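Local coordinates for putative sugar binding protein (Salmonella enterica subsp. enterica serovar Typhimurium, PDB 3KNZ) that probably binds a phosphorylated sugar or related carbohydrate derivative through its paired SIS domains, although its exact substrate and reaction are unknown, at residues D225-G230 with N267-Q272. Residues are numbered along the deposited sequence; the frame is centred on the assembly and turned at random.
Sequences DIRLTG and NAFNAQ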
ATOM      1  N   ASP A 225      -0.967  -7.255 -21.180  1.00 32.37           N
ATOM      2  CA  ASP A 225      -1.178  -6.498 -19.963  1.00 30.92           C
ATOM      3  C   ASP A 225      -0.395  -5.194 -20.044  1.00 29.33           C
ATOM      4  O   ASP A 225       0.632  -5.098 -20.724  1.00 28.67           O
ATOM      5  CB  ASP A 225      -0.754  -7.298 -18.732  1.00 31.69           C
ATOM      6  CG  ASP A 225       0.738  -7.544 -18.679  1.00 31.95           C
ATOM      7  OD1 ASP A 225       1.391  -7.563 -19.738  1.00 36.45           O
ATOM      8  OD2 ASP A 225       1.261  -7.730 -17.571  1.00 35.98           O
ATOM      9  N   ILE A 226      -0.885  -4.197 -19.327  1.00 27.34           N
ATOM     10  CA  ILE A 226      -0.305  -2.880 -19.373  1.00 26.17           C
ATOM     11  C   ILE A 226       0.264  -2.523 -18.017  1.00 25.83           C
ATOM     12  O   ILE A 226      -0.351  -2.788 -16.994  1.00 25.42           O
ATOM     13  CB  ILE A 226      -1.382  -1.851 -19.769  1.00 25.84           C
ATOM     14  CG1 ILE A 226      -1.972  -2.231 -21.138  1.00 24.90           C
ATOM     15  CG2 ILE A 226      -0.804  -0.434 -19.752  1.00 22.92           C
ATOM     16  CD1 ILE A 226      -3.229  -1.454 -21.537  1.00 21.29           C
ATOM     17  N   ARG A 227       1.446  -1.923 -18.022  1.00 25.66           N
ATOM     18  CA  ARG A 227       2.094  -1.502 -16.798  1.00 26.01           C
ATOM     19  C   ARG A 227       2.353   0.001 -16.909  1.00 26.27           C
ATOM     20  O   ARG A 227       2.845   0.484 -17.933  1.00 26.19           O
ATOM     21  CB  ARG A 227       3.411  -2.251 -16.629  1.00 27.10           C
ATOM     22  CG  ARG A 227       3.310  -3.765 -16.808  1.00 28.40           C
ATOM     23  CD  ARG A 227       2.593  -4.449 -15.662  1.00 29.34           C
ATOM     24  NE  ARG A 227       2.428  -5.879 -15.914  1.00 34.84           N
ATOM     25  CZ  ARG A 227       2.044  -6.777 -15.004  1.00 37.26           C
ATOM     26  NH1 ARG A 227       1.801  -6.417 -13.756  1.00 39.09           N
ATOM     27  NH2 ARG A 227       1.927  -8.054 -15.342  1.00 38.84           N
ATOM     28  N   LEU A 228       2.004   0.735 -15.860  1.00 26.35           N
ATOM     29  CA  LEU A 228       2.192   2.177 -15.832  1.00 26.60           C
ATOM     30  C   LEU A 228       3.237   2.500 -14.790  1.00 26.30           C
ATOM     31  O   LEU A 228       3.223   1.914 -13.715  1.00 27.72           O
ATOM     32  CB  LEU A 228       0.897   2.877 -15.420  1.00 26.51           C
ATOM     33  CG  LEU A 228      -0.373   2.401 -16.106  1.00 27.64           C
ATOM     34  CD1 LEU A 228      -1.529   3.309 -15.697  1.00 27.23           C
ATOM     35  CD2 LEU A 228      -0.187   2.392 -17.609  1.00 28.18           C
ATOM     36  N   THR A 229       4.137   3.424 -15.090  1.00 25.68           N
ATOM     37  CA  THR A 229       5.138   3.821 -14.112  1.00 25.74           C
ATOM     38  C   THR A 229       5.307   5.325 -14.117  1.00 25.88           C
ATOM     39  O   THR A 229       4.901   6.009 -15.053  1.00 25.67           O
ATOM     40  CB  THR A 229       6.514   3.174 -14.369  1.00 26.07           C
ATOM     41  OG1 THR A 229       7.371   3.383 -13.231  1.00 28.83           O
ATOM     42  CG2 THR A 229       7.159   3.770 -15.610  1.00 24.06           C
ATOM     43  N   GLY A 230       5.906   5.839 -13.054  1.00 26.43           N
ATOM     44  CA  GLY A 230       6.157   7.265 -12.945  1.00 25.98           C
ATOM     45  C   GLY A 230       6.922   7.570 -11.683  1.00 24.84           C
ATOM     46  O   GLY A 230       7.078   6.701 -10.820  1.00 24.29           O
ATOM     47  N   ASN A 267       9.168  -9.385 -12.224  1.00 27.81           N
ATOM     48  CA  ASN A 267       7.860  -9.796 -11.744  1.00 28.11           C
ATOM     49  C   ASN A 267       6.773  -8.842 -12.222  1.00 27.93           C
ATOM     50  O   ASN A 267       5.596  -9.172 -12.194  1.00 28.77           O
ATOM     51  CB  ASN A 267       7.852  -9.906 -10.222  1.00 28.29           C
ATOM     52  CG  ASN A 267       8.627 -11.115  -9.718  1.00 29.65           C
ATOM     53  OD1 ASN A 267       8.784 -12.106 -10.429  1.00 30.50           O
ATOM     54  ND2 ASN A 267       9.097 -11.044  -8.483  1.00 30.76           N
ATOM     55  N   ALA A 268       7.171  -7.675 -12.710  1.00 28.25           N
ATOM     56  CA  ALA A 268       6.212  -6.673 -13.143  1.00 27.94           C
ATOM     57  C   ALA A 268       6.162  -6.451 -14.653  1.00 28.35           C
ATOM     58  O   ALA A 268       5.359  -5.640 -15.112  1.00 30.07           O
ATOM     59  CB  ALA A 268       6.521  -5.353 -12.448  1.00 27.24           C
ATOM     60  N   PHE A 269       6.980  -7.155 -15.436  1.00 27.12           N
ATOM     61  CA  PHE A 269       7.027  -6.877 -16.867  1.00 25.71           C
ATOM     62  C   PHE A 269       7.717  -7.958 -17.666  1.00 25.42           C
ATOM     63  O   PHE A 269       8.655  -8.582 -17.185  1.00 25.13           O
ATOM     64  CB  PHE A 269       7.804  -5.576 -17.075  1.00 25.33           C
ATOM     65  CG  PHE A 269       7.565  -4.925 -18.401  1.00 24.43           C
ATOM     66  CD1 PHE A 269       8.339  -5.237 -19.498  1.00 24.73           C
ATOM     67  CD2 PHE A 269       6.570  -3.974 -18.544  1.00 25.59           C
ATOM     68  CE1 PHE A 269       8.112  -4.621 -20.717  1.00 24.99           C
ATOM     69  CE2 PHE A 269       6.343  -3.359 -19.760  1.00 26.06           C
ATOM     70  CZ  PHE A 269       7.115  -3.686 -20.845  1.00 25.00           C
ATOM     71  N   ASN A 270       7.249  -8.172 -18.893  1.00 25.91           N
ATOM     72  CA  ASN A 270       7.902  -9.098 -19.818  1.00 26.59           C
ATOM     73  C   ASN A 270       7.684  -8.647 -21.263  1.00 26.28           C
ATOM     74  O   ASN A 270       7.052  -7.627 -21.499  1.00 25.83           O
ATOM     75  CB  ASN A 270       7.506 -10.569 -19.564  1.00 26.90           C
ATOM     76  CG  ASN A 270       6.049 -10.867 -19.843  1.00 28.92           C
ATOM     77  OD1 ASN A 270       5.439 -10.326 -20.768  1.00 31.11           O
ATOM     78  ND2 ASN A 270       5.493 -11.785 -19.059  1.00 30.14           N
ATOM     79  N   ALA A 271       8.227  -9.395 -22.218  1.00 26.78           N
ATOM     80  CA  ALA A 271       8.123  -9.056 -23.635  1.00 26.87           C
ATOM     81  C   ALA A 271       6.697  -8.778 -24.114  1.00 27.07           C
ATOM     82  O   ALA A 271       6.507  -7.983 -25.026  1.00 27.63           O
ATOM     83  CB  ALA A 271       8.740 -10.170 -24.475  1.00 26.95           C
ATOM     84  N   GLN A 272       5.705  -9.420 -23.500  1.00 27.41           N
ATOM     85  CA  GLN A 272       4.303  -9.258 -23.903  1.00 27.90           C
ATOM     86  C   GLN A 272       3.638  -8.028 -23.258  1.00 26.78           C
ATOM     87  O   GLN A 272       2.490  -7.702 -23.566  1.00 26.45           O
ATOM     88  CB  GLN A 272       3.477 -10.491 -23.508  1.00 28.97           C
ATOM     89  CG  GLN A 272       4.190 -11.842 -23.603  1.00 35.03           C
ATOM     90  CD  GLN A 272       4.784 -12.131 -24.963  1.00 38.71           C
ATOM     91  OE1 GLN A 272       4.207 -11.797 -25.998  1.00 39.95           O
ATOM     92  NE2 GLN A 272       5.945 -12.777 -24.966  1.00 44.76           N
TER
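Arg-227 reaches from its strand to the end of helix 265-268, where its side chain runs past the carbonyl oxygen of Ala-268 and the ring of Phe-269. Its CG stands anti to the carbonyl carbon (chi1 -49°), and a bend at chi2 (-72°) turns the guanidinium toward Asp-225. Ala-268 O lies over one face of that group, 3.0 Å from Arg-227 NE; the oxygen sits above the plane rather than in line with the N-H, so the approach is close without being a hydrogen bond. The partial negative charge of this oxygen probably still suits the cationic group. Nearer the backbone, Arg-227 CG meets Phe-269 CD2 at 3.7 Å, coming at the ring obliquely, with guanidinium and ring planes 56° apart. Asp-225 is modelled in a salt bridge to Arg-227 NH2, but its OD2 lies too close to the guanidinium for the geometry to be trusted. Asp-225 OD1 comes no nearer than 4.0 Å to Gln-272 O and is hydrogen-bonded to Ser-273 OG. Beyond Phe-269 the chain folds into an Asx turn, Gln-272 N donating to Asn-270 OD1 (2.9 Å). Segment 267-272 passes alongside the Asp-225 and Arg-227 side chains into strand 273-278; strand 225-230 lies between 253-257 and 273-278 in the parallel sheet of the second SIS-like domain, while Phe-269 packs on Phe-261 of helix 258-263 and on Leu-275.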